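Long-range contacts in GGDEF and EAL domain-containing protein (Vibrio cholerae O1 str. 2010EL-1786, PDB 6PWK), which probably acts as a c-di-GMP receptor that controls large cell-surface adhesins and thereby biofilm formation, and binds the dinucleotide through its EAL and GGDEF domains: residues Arg28-Ser33 and Asp86-Arg91; Asp76-Ser81 and Glu114-Cys119; Leu269-Ala274 and Asn299-Glu304; Trp286-Leu291 and Cys321-Asn326. One frame throughout, in Å; residues are numbered along the deposited sequence.

Contact 1: Arg28-Ser33 and Asp86-Arg91. With C2E (9,9'-[(2R,3R,3aS,5S,7aR,9R,10R,10aS,12S,14aR)-3,5,10,12-tetrahydroxy-5,12-dioxidooctahydro-2H,7H-difuro[3,2-d:3',2'-j][1,3,7,9,2,8]tetraoxadiphosphacyclododecine-2,9-diyl]bis(2-amino-1,9-dihydro-6H-purin-6-one)), chain D.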
# COMPACT_ATOMS: atom_id res chain seq x y z
N ARG A 28 -0.93 -19.42 11.59
CA ARG A 28 -1.64 -19.97 10.44
C ARG A 28 -1.28 -21.44 10.22
O ARG A 28 -2.16 -22.25 9.91
CB ARG A 28 -1.33 -19.15 9.19
CG ARG A 28 -2.06 -19.61 7.94
CD ARG A 28 -1.71 -18.75 6.74
NE ARG A 28 -2.45 -19.17 5.55
CZ ARG A 28 -3.68 -18.77 5.27
NH1 ARG A 28 -4.32 -17.94 6.08
NH2 ARG A 28 -4.28 -19.19 4.17
N ALA A 29 -0.01 -21.79 10.38
CA ALA A 29 0.40 -23.18 10.19
C ALA A 29 -0.24 -24.10 11.22
O ALA A 29 -0.60 -25.24 10.91
CB ALA A 29 1.93 -23.29 10.24
N TYR A 30 -0.37 -23.62 12.46
CA TYR A 30 -1.10 -24.38 13.47
C TYR A 30 -2.54 -24.61 13.05
O TYR A 30 -3.09 -25.69 13.26
CB TYR A 30 -1.04 -23.64 14.82
CG TYR A 30 -2.09 -24.08 15.82
CD1 TYR A 30 -1.85 -25.12 16.70
CD2 TYR A 30 -3.32 -23.43 15.90
CE1 TYR A 30 -2.80 -25.51 17.63
CE2 TYR A 30 -4.28 -23.81 16.82
CZ TYR A 30 -4.01 -24.85 17.68
OH TYR A 30 -4.96 -25.24 18.60
N TYR A 31 -3.17 -23.59 12.45
CA TYR A 31 -4.57 -23.71 12.06
C TYR A 31 -4.76 -24.76 10.98
O TYR A 31 -5.69 -25.57 11.04
CB TYR A 31 -5.09 -22.36 11.60
CG TYR A 31 -6.59 -22.34 11.42
CD1 TYR A 31 -7.43 -22.20 12.51
CD2 TYR A 31 -7.16 -22.46 10.16
CE1 TYR A 31 -8.79 -22.19 12.36
CE2 TYR A 31 -8.53 -22.44 10.00
CZ TYR A 31 -9.34 -22.31 11.11
OH TYR A 31 -10.70 -22.29 10.97
N MET A 32 -3.88 -24.76 9.97
CA MET A 32 -4.00 -25.74 8.89
C MET A 32 -3.76 -27.15 9.41
O MET A 32 -4.40 -28.10 8.95
CB MET A 32 -3.02 -25.40 7.77
CG MET A 32 -3.17 -23.97 7.25
SD MET A 32 -4.83 -23.64 6.64
CE MET A 32 -4.88 -21.85 6.75
N SER A 33 -2.84 -27.31 10.36
CA SER A 33 -2.59 -28.63 10.95
C SER A 33 -3.81 -29.12 11.72
O SER A 33 -4.26 -30.26 11.54
CB SER A 33 -1.37 -28.58 11.85
OG SER A 33 -1.28 -29.75 12.65
N ASP A 86 -11.87 -29.70 21.99
CA ASP A 86 -11.24 -29.72 20.67
C ASP A 86 -11.33 -28.38 19.95
O ASP A 86 -11.27 -28.32 18.71
CB ASP A 86 -11.82 -30.83 19.78
CG ASP A 86 -11.16 -32.17 20.00
OD1 ASP A 86 -10.16 -32.23 20.76
OD2 ASP A 86 -11.63 -33.17 19.42
N ILE A 87 -11.47 -27.28 20.69
CA ILE A 87 -11.64 -25.97 20.08
C ILE A 87 -10.27 -25.43 19.67
O ILE A 87 -9.39 -25.23 20.52
CB ILE A 87 -12.35 -24.99 21.03
CG1 ILE A 87 -13.82 -25.38 21.17
CG2 ILE A 87 -12.23 -23.56 20.53
CD1 ILE A 87 -14.56 -25.45 19.87
N SER A 88 -10.10 -25.18 18.38
CA SER A 88 -8.89 -24.58 17.84
C SER A 88 -9.16 -23.10 17.59
O SER A 88 -10.11 -22.75 16.88
CB SER A 88 -8.46 -25.28 16.55
OG SER A 88 -8.34 -26.68 16.75
N ILE A 89 -8.34 -22.24 18.19
CA ILE A 89 -8.40 -20.80 17.97
C ILE A 89 -7.02 -20.37 17.49
O ILE A 89 -6.02 -20.57 18.20
CB ILE A 89 -8.82 -20.03 19.23
CG1 ILE A 89 -10.17 -20.54 19.74
CG2 ILE A 89 -8.90 -18.54 18.93
CD1 ILE A 89 -10.70 -19.77 20.92
N ALA A 90 -6.96 -19.77 16.31
CA ALA A 90 -5.69 -19.40 15.71
C ALA A 90 -5.82 -18.05 15.01
O ALA A 90 -6.92 -17.59 14.71
CB ALA A 90 -5.20 -20.46 14.71
N ARG A 91 -4.67 -17.43 14.78
CA ARG A 91 -4.58 -16.17 14.03
C ARG A 91 -4.08 -16.51 12.64
O ARG A 91 -2.87 -16.65 12.41
CB ARG A 91 -3.67 -15.18 14.75
CG ARG A 91 -3.65 -13.80 14.13
CD ARG A 91 -2.62 -12.92 14.82
NE ARG A 91 -2.47 -11.62 14.16
CZ ARG A 91 -1.43 -10.82 14.33
NH1 ARG A 91 -0.44 -11.18 15.13
NH2 ARG A 91 -1.38 -9.66 13.70
P1 C2E D . -7.61 -17.43 -3.37
O2P C2E D . -7.10 -16.09 -2.89
O1P C2E D . -7.92 -17.20 -4.81
O5' C2E D . -6.46 -18.59 -3.43
C5' C2E D . -6.63 -19.67 -4.30
C4' C2E D . -5.36 -20.51 -4.03
O4' C2E D . -4.31 -19.79 -4.32
C3' C2E D . -5.25 -20.61 -2.50
O3' C2E D . -5.91 -21.68 -2.01
C2' C2E D . -3.74 -20.72 -2.23
O2' C2E D . -3.34 -22.15 -2.10
C1' C2E D . -3.15 -20.28 -3.31
N9 C2E D . -2.17 -19.25 -3.04
C8 C2E D . -3.11 -18.28 -2.86
N7 C2E D . -2.42 -17.14 -2.57
C5 C2E D . -1.11 -17.41 -2.57
C6 C2E D . 0.16 -16.57 -2.32
O6 C2E D . 0.11 -15.41 -2.06
N1 C2E D . 1.47 -17.16 -2.41
C2 C2E D . 1.61 -18.57 -2.73
N2 C2E D . 2.88 -19.27 -2.84
N3 C2E D . 0.39 -19.33 -2.96
C4 C2E D . -0.97 -18.72 -2.88
P11 C2E D . -6.05 -21.63 -0.35
O21 C2E D . -4.84 -21.22 0.47
O11 C2E D . -6.31 -23.04 0.08
O5A C2E D . -7.48 -20.83 -0.09
C5A C2E D . -8.39 -20.82 -1.15
C4A C2E D . -9.41 -19.79 -0.88
O4A C2E D . -9.71 -19.76 0.40
C3A C2E D . -8.76 -18.28 -1.26
O3A C2E D . -9.03 -17.93 -2.69
C2A C2E D . -9.33 -17.49 -0.53
O2A C2E D . -10.61 -17.05 -1.20
C1A C2E D . -9.62 -18.31 0.84
N91 C2E D . -8.68 -18.13 1.74
C81 C2E D . -7.55 -18.83 1.93
N71 C2E D . -6.93 -18.27 2.99
C51 C2E D . -7.68 -17.26 3.42
C61 C2E D . -7.49 -16.27 4.57
O61 C2E D . -6.53 -16.37 5.24
N11 C2E D . -8.46 -15.25 4.85
C21 C2E D . -9.63 -15.14 4.03
N21 C2E D . -10.62 -14.11 4.30
N31 C2E D . -9.80 -16.09 2.93
C41 C2E D . -8.78 -17.16 2.65
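Ala90 sets its methyl between two consecutive tyrosines of the helix. Its CB lies 3.6 Å from Tyr31 CD1, meeting that ring obliquely, and 3.7 Å from Tyr30 CD2, where it comes in at the ring edge, near the plane. Both rings are swung away from their own backbone N (chi1 162° in Tyr30, -169° in Tyr31), which brings them down over the strand. Tyr30 runs on along it: CE2 passes 3.9 Å from Ile89 O, and OH stops near Ser88 CB.

Arg28 leads the other way. Fully extended from CG to NE, it presents its guanidinium to one guanine of c-di-GMP as a two-pronged donor: NH1 to O61 at 2.8 Å and NH2 to N71 at 3.0 Å, the Hoogsteen side of the base. Met32 CE lies over one face of the guanidinium, and NH1 also donates to Ile92 O, so its orientation is held.

Arg91 leaves the strand on the side away from the helix, and its NH1 forms a salt bridge with Asp20. Strand 88-90 lies at one edge of the GGDEF sheet within this chain, next to strand 96-102; over residues 28-33 the helix runs roughly antiparallel to it (154°), while Ile89 packs on Leu78 of helix 53-80.

Contact 2: Asp76-Ser81 and Glu114-Cys119; sequences DRLKNS and ESIITC
Arg77 O is approached by three groups near the C-terminal end of its helix. Ser81 OG donates to it at 3.1 Å, nearly along the carbonyl axis (166°). Ser81 N adds a weak bond, and from the other segment Cys119 SG comes to 3.1 Å of Arg77 O. The serine hydroxyl thus folds back on the last turn, placing Ser81 OG 3.4 Å from the same Cys119 SG. Ser81 CB is also close to the sulfur, at 3.7 Å from Cys119 SG, so the thiol rests against both the carbon and the oxygen of this short side chain. The sulfur is the centre of the contact: it projects from the end of its segment with chi1 -175°, pointing opposite to its own backbone N, and enters the angle between Arg77 O and Ser81. The aliphatic root of Arg77 flanks it, with CB 4.3 Å from Cys119 SG, whereas the guanidinium leads away.

A second, purely apolar patch lies beside the sulfur. Leu78 CD1 meets Ile116 CG2 at 3.9 Å, the two branched side chains crossing at a slant. Both residues are buried.

The contact is plain packing between the C-terminal ends of helices 53-80 and 106-118 of the GGDEF domain. The loop after each helix touches the other helix, Ile123 against Arg77 and Ile82 against Ser115. Strand 88-90, at an edge of the sheet, follows helix 53-80 in the chain, and its Ile89 packs on Leu78 from the sheet side.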
# COMPACT_ATOMS: atom_id res chain seq x y z
N ASP A 76 -6.90 -12.58 24.01
CA ASP A 76 -7.15 -12.97 25.39
C ASP A 76 -8.64 -13.05 25.68
O ASP A 76 -9.11 -14.00 26.32
CB ASP A 76 -6.47 -11.99 26.35
CG ASP A 76 -4.96 -12.12 26.36
OD1 ASP A 76 -4.45 -13.17 25.91
OD2 ASP A 76 -4.29 -11.18 26.83
N ARG A 77 -9.40 -12.06 25.23
CA ARG A 77 -10.84 -12.07 25.47
C ARG A 77 -11.51 -13.22 24.73
O ARG A 77 -12.45 -13.84 25.24
CB ARG A 77 -11.46 -10.74 25.06
CG ARG A 77 -10.92 -9.54 25.83
CD ARG A 77 -11.40 -9.53 27.27
NE ARG A 77 -10.99 -8.31 27.96
CZ ARG A 77 -11.30 -8.03 29.22
NH1 ARG A 77 -12.03 -8.89 29.93
NH2 ARG A 77 -10.89 -6.90 29.77
N LEU A 78 -11.03 -13.53 23.52
CA LEU A 78 -11.66 -14.58 22.72
C LEU A 78 -11.37 -15.96 23.29
O LEU A 78 -12.26 -16.81 23.35
CB LEU A 78 -11.20 -14.48 21.27
CG LEU A 78 -11.89 -15.37 20.24
CD1 LEU A 78 -13.39 -15.09 20.20
CD2 LEU A 78 -11.28 -15.17 18.86
N LYS A 79 -10.13 -16.19 23.73
CA LYS A 79 -9.74 -17.54 24.13
C LYS A 79 -10.23 -17.88 25.53
O LYS A 79 -10.65 -19.02 25.78
CB LYS A 79 -8.23 -17.71 24.01
CG LYS A 79 -7.40 -16.91 25.00
CD LYS A 79 -5.97 -16.75 24.51
CE LYS A 79 -5.06 -16.21 25.59
NZ LYS A 79 -3.74 -15.81 25.05
N ASN A 80 -10.20 -16.92 26.46
CA ASN A 80 -10.66 -17.20 27.81
C ASN A 80 -12.17 -17.40 27.85
O ASN A 80 -12.68 -18.08 28.75
CB ASN A 80 -10.24 -16.08 28.76
CG ASN A 80 -9.31 -16.57 29.85
OD1 ASN A 80 -8.12 -16.79 29.62
ND2 ASN A 80 -9.85 -16.74 31.05
N SER A 81 -12.89 -16.84 26.89
CA SER A 81 -14.30 -17.14 26.71
C SER A 81 -14.44 -18.30 25.73
O SER A 81 -13.50 -18.68 25.03
CB SER A 81 -15.05 -15.92 26.19
OG SER A 81 -14.80 -14.78 26.99
N GLU A 114 -22.72 -16.48 18.32
CA GLU A 114 -23.37 -15.41 19.06
C GLU A 114 -22.55 -14.99 20.27
O GLU A 114 -22.45 -13.80 20.59
CB GLU A 114 -24.77 -15.85 19.49
CG GLU A 114 -25.83 -14.76 19.37
CD GLU A 114 -26.24 -14.52 17.94
OE1 GLU A 114 -26.62 -15.49 17.25
OE2 GLU A 114 -26.17 -13.35 17.48
N SER A 115 -21.93 -15.96 20.94
CA SER A 115 -21.10 -15.65 22.10
C SER A 115 -19.81 -14.95 21.69
O SER A 115 -19.28 -14.13 22.45
CB SER A 115 -20.78 -16.92 22.89
OG SER A 115 -20.06 -17.84 22.09
N ILE A 116 -19.29 -15.25 20.50
CA ILE A 116 -18.08 -14.57 20.02
C ILE A 116 -18.34 -13.08 19.88
O ILE A 116 -17.57 -12.25 20.38
CB ILE A 116 -17.61 -15.18 18.68
CG1 ILE A 116 -17.05 -16.59 18.90
CG2 ILE A 116 -16.56 -14.30 18.03
CD1 ILE A 116 -16.71 -17.30 17.62
N ILE A 117 -19.43 -12.71 19.21
CA ILE A 117 -19.70 -11.31 18.91
C ILE A 117 -19.93 -10.52 20.20
O ILE A 117 -19.36 -9.44 20.39
CB ILE A 117 -20.89 -11.19 17.95
CG1 ILE A 117 -20.57 -11.90 16.64
CG2 ILE A 117 -21.23 -9.72 17.70
CD1 ILE A 117 -21.79 -12.37 15.90
N THR A 118 -20.77 -11.04 21.09
CA THR A 118 -20.99 -10.38 22.37
C THR A 118 -19.70 -10.29 23.17
O THR A 118 -19.54 -9.37 23.99
CB THR A 118 -22.07 -11.13 23.17
OG1 THR A 118 -23.24 -11.29 22.36
CG2 THR A 118 -22.44 -10.36 24.43
N CYS A 119 -18.77 -11.21 22.94
CA CYS A 119 -17.46 -11.16 23.59
C CYS A 119 -16.57 -10.06 23.04
O CYS A 119 -15.55 -9.75 23.66
CB CYS A 119 -16.77 -12.52 23.44
SG CYS A 119 -15.19 -12.69 24.30

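Contact 3: Leu269-Ala274 and Asn299-Glu304; sequences LAINIA and NLLHFE. With MG (magnesium ion), chain E; C2E (9,9'-[(2R,3R,3aS,5S,7aR,9R,10R,10aS,12S,14aR)-3,5,10,12-tetrahydroxy-5,12-dioxidooctahydro-2H,7H-difuro[3,2-d:3',2'-j][1,3,7,9,2,8]tetraoxadiphosphacyclododecine-2,9-diyl]bis(2-amino-1,9-dihydro-6H-purin-6-one)), chain C.
Backbone hydrogen bonds join Leu269-Ile273 to Leu300-Glu304 as a parallel ladder. Leu269 N donates to Leu300 O, and Leu269 O accepts His302 N at 2.8 Å. Ile271 repeats the pattern, with N to His302 O (2.7 Å) and O from Glu304 N. Ile273 N closes the run on Glu304 O at 3.0 Å. A CA-H...O contact from Ala270 to His302 O accompanies the ladder.

Apolar contacts lie on the face carrying Ile271 and Phe303. Ile271 CD1 touches Leu301 CD2 at 3.7 Å, and Ile273 CD1 lies 3.9 Å from Phe303 CD1, at the edge of the ring. Helices 245-261 and 281-292 cover this side. The strands are parallel neighbours in the barrel of the EAL domain, a modified TIM barrel with one reversed strand, and the chain passes between them through helices 275-278 and 281-292, a beta-alpha-beta crossover.

Metal coordination occupies the face carrying Asn272 and Glu304, whose side chains lie side by side with amide and carboxylate planes 79° apart. Both bind magnesium, Glu304 through OE1 at 2.2 Å; phosphate oxygen O2P of c-di-GMP is a further ligand, and Glu218 and Asp334 complete the site. The other carboxylate oxygen, Glu304 OE2, is held by Lys355 and Tyr353, which fixes the carboxylate's rotation. His302, on the same face, hydrogen-bonds to Lys352 and His216.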
# COMPACT_ATOMS: atom_id res chain seq x y z
N LEU A 269 -27.80 9.41 -13.89
CA LEU A 269 -27.59 8.03 -13.48
C LEU A 269 -26.54 7.99 -12.37
O LEU A 269 -25.49 8.63 -12.48
CB LEU A 269 -27.15 7.16 -14.66
CG LEU A 269 -28.17 7.00 -15.78
CD1 LEU A 269 -27.61 6.08 -16.86
CD2 LEU A 269 -29.48 6.45 -15.23
N ALA A 270 -26.84 7.24 -11.31
CA ALA A 270 -25.95 7.11 -10.17
C ALA A 270 -25.15 5.81 -10.31
O ALA A 270 -25.73 4.72 -10.28
CB ALA A 270 -26.73 7.13 -8.86
N ILE A 271 -23.84 5.94 -10.44
CA ILE A 271 -22.95 4.79 -10.61
C ILE A 271 -22.24 4.54 -9.29
O ILE A 271 -21.59 5.44 -8.74
CB ILE A 271 -21.93 5.03 -11.74
CG1 ILE A 271 -22.64 5.39 -13.04
CG2 ILE A 271 -21.05 3.81 -11.93
CD1 ILE A 271 -21.69 5.66 -14.18
N ASN A 272 -22.35 3.31 -8.78
CA ASN A 272 -21.62 2.93 -7.58
C ASN A 272 -20.14 2.73 -7.89
O ASN A 272 -19.78 2.18 -8.93
CB ASN A 272 -22.20 1.65 -6.98
CG ASN A 272 -23.61 1.83 -6.45
OD1 ASN A 272 -23.81 2.39 -5.37
ND2 ASN A 272 -24.59 1.34 -7.20
N ILE A 273 -19.29 3.19 -6.98
CA ILE A 273 -17.84 3.04 -7.10
C ILE A 273 -17.33 2.34 -5.85
O ILE A 273 -17.65 2.76 -4.73
CB ILE A 273 -17.14 4.40 -7.28
CG1 ILE A 273 -17.74 5.17 -8.47
CG2 ILE A 273 -15.64 4.21 -7.47
CD1 ILE A 273 -17.52 4.49 -9.80
N ALA A 274 -16.54 1.29 -6.03
CA ALA A 274 -15.96 0.60 -4.89
C ALA A 274 -14.80 1.41 -4.31
O ALA A 274 -14.20 2.25 -4.98
CB ALA A 274 -15.48 -0.80 -5.30
N ASN A 299 -22.93 15.93 -17.26
CA ASN A 299 -23.87 16.46 -16.28
C ASN A 299 -24.91 15.43 -15.84
O ASN A 299 -25.64 15.69 -14.88
CB ASN A 299 -24.58 17.69 -16.86
CG ASN A 299 -25.15 17.45 -18.24
OD1 ASN A 299 -24.49 17.69 -19.25
ND2 ASN A 299 -26.39 16.98 -18.29
N LEU A 300 -24.99 14.28 -16.51
CA LEU A 300 -25.96 13.24 -16.19
C LEU A 300 -25.34 12.08 -15.42
O LEU A 300 -25.95 11.00 -15.35
CB LEU A 300 -26.62 12.73 -17.47
CG LEU A 300 -27.41 13.75 -18.31
CD1 LEU A 300 -27.81 13.14 -19.64
CD2 LEU A 300 -28.63 14.22 -17.55
N LEU A 301 -24.15 12.26 -14.86
CA LEU A 301 -23.44 11.20 -14.15
C LEU A 301 -23.26 11.59 -12.69
O LEU A 301 -22.63 12.61 -12.39
CB LEU A 301 -22.08 10.92 -14.79
CG LEU A 301 -22.07 10.16 -16.12
CD1 LEU A 301 -20.66 10.10 -16.68
CD2 LEU A 301 -22.63 8.76 -15.94
N HIS A 302 -23.83 10.79 -11.79
CA HIS A 302 -23.61 10.91 -10.36
C HIS A 302 -22.79 9.71 -9.91
O HIS A 302 -23.18 8.56 -10.14
CB HIS A 302 -24.93 10.97 -9.59
CG HIS A 302 -25.71 12.23 -9.82
ND1 HIS A 302 -26.89 12.50 -9.17
CD2 HIS A 302 -25.47 13.29 -10.63
CE1 HIS A 302 -27.35 13.67 -9.56
NE2 HIS A 302 -26.51 14.17 -10.45
N PHE A 303 -21.65 9.97 -9.27
CA PHE A 303 -20.78 8.91 -8.78
C PHE A 303 -21.07 8.67 -7.30
O PHE A 303 -20.85 9.56 -6.47
CB PHE A 303 -19.31 9.26 -9.00
CG PHE A 303 -18.89 9.20 -10.44
CD1 PHE A 303 -18.56 7.99 -11.03
CD2 PHE A 303 -18.85 10.34 -11.22
CE1 PHE A 303 -18.18 7.92 -12.36
CE2 PHE A 303 -18.47 10.28 -12.55
CZ PHE A 303 -18.14 9.07 -13.12
N GLU A 304 -21.56 7.48 -6.98
CA GLU A 304 -21.93 7.13 -5.61
C GLU A 304 -20.71 6.55 -4.91
O GLU A 304 -20.25 5.46 -5.24
CB GLU A 304 -23.10 6.15 -5.61
CG GLU A 304 -23.99 6.27 -4.39
CD GLU A 304 -25.44 5.92 -4.68
OE1 GLU A 304 -25.84 4.76 -4.46
OE2 GLU A 304 -26.18 6.82 -5.15
MG MG E . -25.36 2.80 -3.70
P1 C2E C . -26.15 -0.54 -2.65
O2P C2E C . -25.51 0.78 -2.99
O1P C2E C . -26.73 -0.34 -1.27
O5' C2E C . -27.44 -0.85 -3.60
C5' C2E C . -28.65 -1.15 -2.98
C4' C2E C . -28.76 -2.70 -2.95
O4' C2E C . -29.82 -3.07 -2.29
C3' C2E C . -28.99 -3.27 -4.36
O3' C2E C . -28.76 -4.59 -4.29
C2' C2E C . -30.51 -3.05 -4.50
O2' C2E C . -31.04 -3.90 -5.61
C1' C2E C . -30.90 -3.57 -3.38
N9 C2E C . -32.17 -3.22 -2.80
C8 C2E C . -32.45 -2.12 -3.54
N7 C2E C . -33.64 -1.64 -3.10
C5 C2E C . -34.08 -2.42 -2.11
C6 C2E C . -35.33 -2.42 -1.21
O6 C2E C . -36.17 -1.60 -1.32
N1 C2E C . -35.48 -3.44 -0.22
C2 C2E C . -34.49 -4.46 -0.03
N2 C2E C . -34.60 -5.52 0.98
N3 C2E C . -33.32 -4.43 -0.89
C4 C2E C . -33.15 -3.39 -1.93
P11 C2E C . -27.71 -5.13 -5.45
O21 C2E C . -28.16 -5.09 -6.89
O11 C2E C . -27.46 -6.58 -5.15
O5A C2E C . -26.35 -4.27 -5.08
C5A C2E C . -25.72 -4.74 -3.92
C4A C2E C . -24.46 -4.01 -3.71
O4A C2E C . -23.60 -4.32 -4.64
C3A C2E C . -24.71 -2.34 -3.81
O3A C2E C . -25.08 -1.79 -2.47
C2A C2E C . -23.65 -1.87 -4.19
O2A C2E C . -22.78 -1.54 -3.01
C1A C2E C . -22.97 -3.03 -5.11
N91 C2E C . -23.21 -2.80 -6.38
C81 C2E C . -24.30 -3.07 -7.11
N71 C2E C . -24.04 -2.65 -8.36
C51 C2E C . -22.81 -2.14 -8.38
C61 C2E C . -21.97 -1.52 -9.50
O61 C2E C . -22.45 -1.45 -10.58
N11 C2E C . -20.65 -1.05 -9.25
C21 C2E C . -20.08 -1.15 -7.94
N21 C2E C . -18.73 -0.66 -7.69
N31 C2E C . -20.89 -1.74 -6.87
C41 C2E C . -22.27 -2.24 -7.14

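Contact 4: Trp286-Leu291 and Cys321-Asn326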
# COMPACT_ATOMS: atom_id res chain seq x y z
N TRP A 286 -7.90 7.66 -15.14
CA TRP A 286 -8.83 7.12 -16.12
C TRP A 286 -10.13 7.91 -16.15
O TRP A 286 -10.67 8.19 -17.22
CB TRP A 286 -9.10 5.65 -15.82
CG TRP A 286 -9.97 4.95 -16.82
CD1 TRP A 286 -9.55 4.22 -17.90
CD2 TRP A 286 -11.40 4.89 -16.82
NE1 TRP A 286 -10.64 3.72 -18.57
CE2 TRP A 286 -11.78 4.11 -17.94
CE3 TRP A 286 -12.39 5.42 -16.00
CZ2 TRP A 286 -13.11 3.86 -18.24
CZ3 TRP A 286 -13.72 5.16 -16.30
CH2 TRP A 286 -14.07 4.39 -17.42
N ILE A 287 -10.65 8.28 -14.97
CA ILE A 287 -11.90 9.03 -14.91
C ILE A 287 -11.77 10.37 -15.62
O ILE A 287 -12.66 10.77 -16.38
CB ILE A 287 -12.35 9.19 -13.44
CG1 ILE A 287 -13.17 7.99 -13.00
CG2 ILE A 287 -13.14 10.48 -13.25
CD1 ILE A 287 -14.51 7.88 -13.72
N SER A 288 -10.65 11.07 -15.40
CA SER A 288 -10.46 12.36 -16.05
C SER A 288 -10.36 12.21 -17.56
O SER A 288 -10.91 13.04 -18.31
CB SER A 288 -9.19 13.03 -15.51
OG SER A 288 -9.08 12.84 -14.11
N GLN A 289 -9.68 11.17 -18.03
CA GLN A 289 -9.50 10.99 -19.47
C GLN A 289 -10.81 10.62 -20.16
O GLN A 289 -11.12 11.15 -21.23
CB GLN A 289 -8.43 9.92 -19.72
CG GLN A 289 -7.06 10.28 -19.19
CD GLN A 289 -6.09 9.10 -19.22
OE1 GLN A 289 -6.51 7.94 -19.25
NE2 GLN A 289 -4.80 9.40 -19.21
N THR A 290 -11.59 9.73 -19.55
CA THR A 290 -12.84 9.31 -20.19
C THR A 290 -13.92 10.37 -20.07
O THR A 290 -14.69 10.58 -21.02
CB THR A 290 -13.32 7.99 -19.58
OG1 THR A 290 -13.58 8.17 -18.18
CG2 THR A 290 -12.27 6.91 -19.76
N LEU A 291 -14.01 11.04 -18.92
CA LEU A 291 -15.03 12.08 -18.76
C LEU A 291 -14.80 13.24 -19.71
O LEU A 291 -15.76 13.90 -20.13
CB LEU A 291 -15.06 12.58 -17.32
CG LEU A 291 -15.78 11.70 -16.28
CD1 LEU A 291 -15.82 12.40 -14.93
CD2 LEU A 291 -17.18 11.35 -16.74
N CYS A 321 -12.86 13.03 -6.43
CA CYS A 321 -13.95 13.99 -6.49
C CYS A 321 -13.58 15.20 -7.33
O CYS A 321 -14.42 15.74 -8.06
CB CYS A 321 -14.36 14.41 -5.07
SG CYS A 321 -15.20 13.13 -4.12
N ASN A 322 -12.33 15.66 -7.23
CA ASN A 322 -11.89 16.78 -8.05
C ASN A 322 -11.93 16.43 -9.53
O ASN A 322 -12.43 17.21 -10.35
CB ASN A 322 -10.48 17.22 -7.64
CG ASN A 322 -10.45 17.89 -6.28
OD1 ASN A 322 -11.47 18.38 -5.80
ND2 ASN A 322 -9.28 17.94 -5.67
N ALA A 323 -11.42 15.25 -9.89
CA ALA A 323 -11.45 14.82 -11.28
C ALA A 323 -12.89 14.72 -11.80
O ALA A 323 -13.17 15.06 -12.95
CB ALA A 323 -10.73 13.48 -11.43
N VAL A 324 -13.80 14.25 -10.94
CA VAL A 324 -15.19 14.08 -11.36
C VAL A 324 -15.85 15.44 -11.59
O VAL A 324 -16.50 15.66 -12.62
CB VAL A 324 -15.95 13.24 -10.32
CG1 VAL A 324 -17.45 13.47 -10.43
CG2 VAL A 324 -15.62 11.76 -10.50
N ARG A 325 -15.68 16.36 -10.64
CA ARG A 325 -16.31 17.67 -10.77
C ARG A 325 -15.63 18.57 -11.80
O ARG A 325 -16.31 19.37 -12.45
CB ARG A 325 -16.34 18.37 -9.41
CG ARG A 325 -17.59 18.06 -8.59
CD ARG A 325 -17.53 18.67 -7.20
NE ARG A 325 -18.78 18.47 -6.48
CZ ARG A 325 -18.95 18.74 -5.19
NH1 ARG A 325 -17.94 19.21 -4.47
NH2 ARG A 325 -20.12 18.53 -4.61
N ASN A 326 -14.31 18.44 -11.97
CA ASN A 326 -13.63 19.25 -12.99
C ASN A 326 -14.15 18.94 -14.38
O ASN A 326 -14.07 19.79 -15.28
CB ASN A 326 -12.12 19.03 -12.93
CG ASN A 326 -11.47 19.73 -11.76
OD1 ASN A 326 -12.02 20.69 -11.21
ND2 ASN A 326 -10.28 19.27 -11.38
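The first torsion of Ile287 (chi1 -87°) leaves CG2 pointing opposite to the backbone N, and that of Val324 (159°) sends CG1 there and keeps CG2 beside the N. The two CG2 methyls are thereby turned toward each other and meet at 3.9 Å, with the side chains slanting across one another. Ile287 CG2 also lies 4.3 Å from Ala323 CB, a looser touch.

Ala323 is the point of nearest backbone approach: its CA is 5.5 Å from that of Ser288. Ser288 OG lies against its methyl, 3.2 Å from Ala323 CB. The hydroxyl is engaged in its own helix, hydrogen-bonded to Ile284 O, so it meets the methyl as a packing neighbour.

Helices 281-292 and 314-326 are successive members of the helical layer around the EAL barrel, each following a parallel strand of it. Over these segments they run almost parallel, at 6°, with axes 8.9 Å apart, a spacing at which Ala323 and Ser288 meet directly. Beneath the seam, Phe303 of strand 301-305 touches both Ile287 and Val324.

One turn on from Ile287, Leu291 extends its CD1 over the backbone of the second helix, 4.0 Å from Val324 CA. The same leucine side chain also packs on Leu301 of the barrel strand and on Ala327, just beyond the second helix.

In the fold
The four contacts fall into two pairs, one per domain. Contacts 1 and 2 belong to the GGDEF domain, their centres about 16 Å apart; their segments alternate along the chain, and helix 53-80 leads into strand 88-90, where Ile89 packs on Leu78. Contacts 3 and 4 follow in the EAL domain, about 12 Å apart between centres and likewise alternating, with Phe303 and Leu301 carrying the barrel strands onto the helices outside. The pairs lie on opposite sides of the chain's centre, contacts 1 and 3 about 44 Å apart between centres. Each of these two touches its own c-di-GMP molecule, so this structure holds dinucleotide at well-separated sites in both domains.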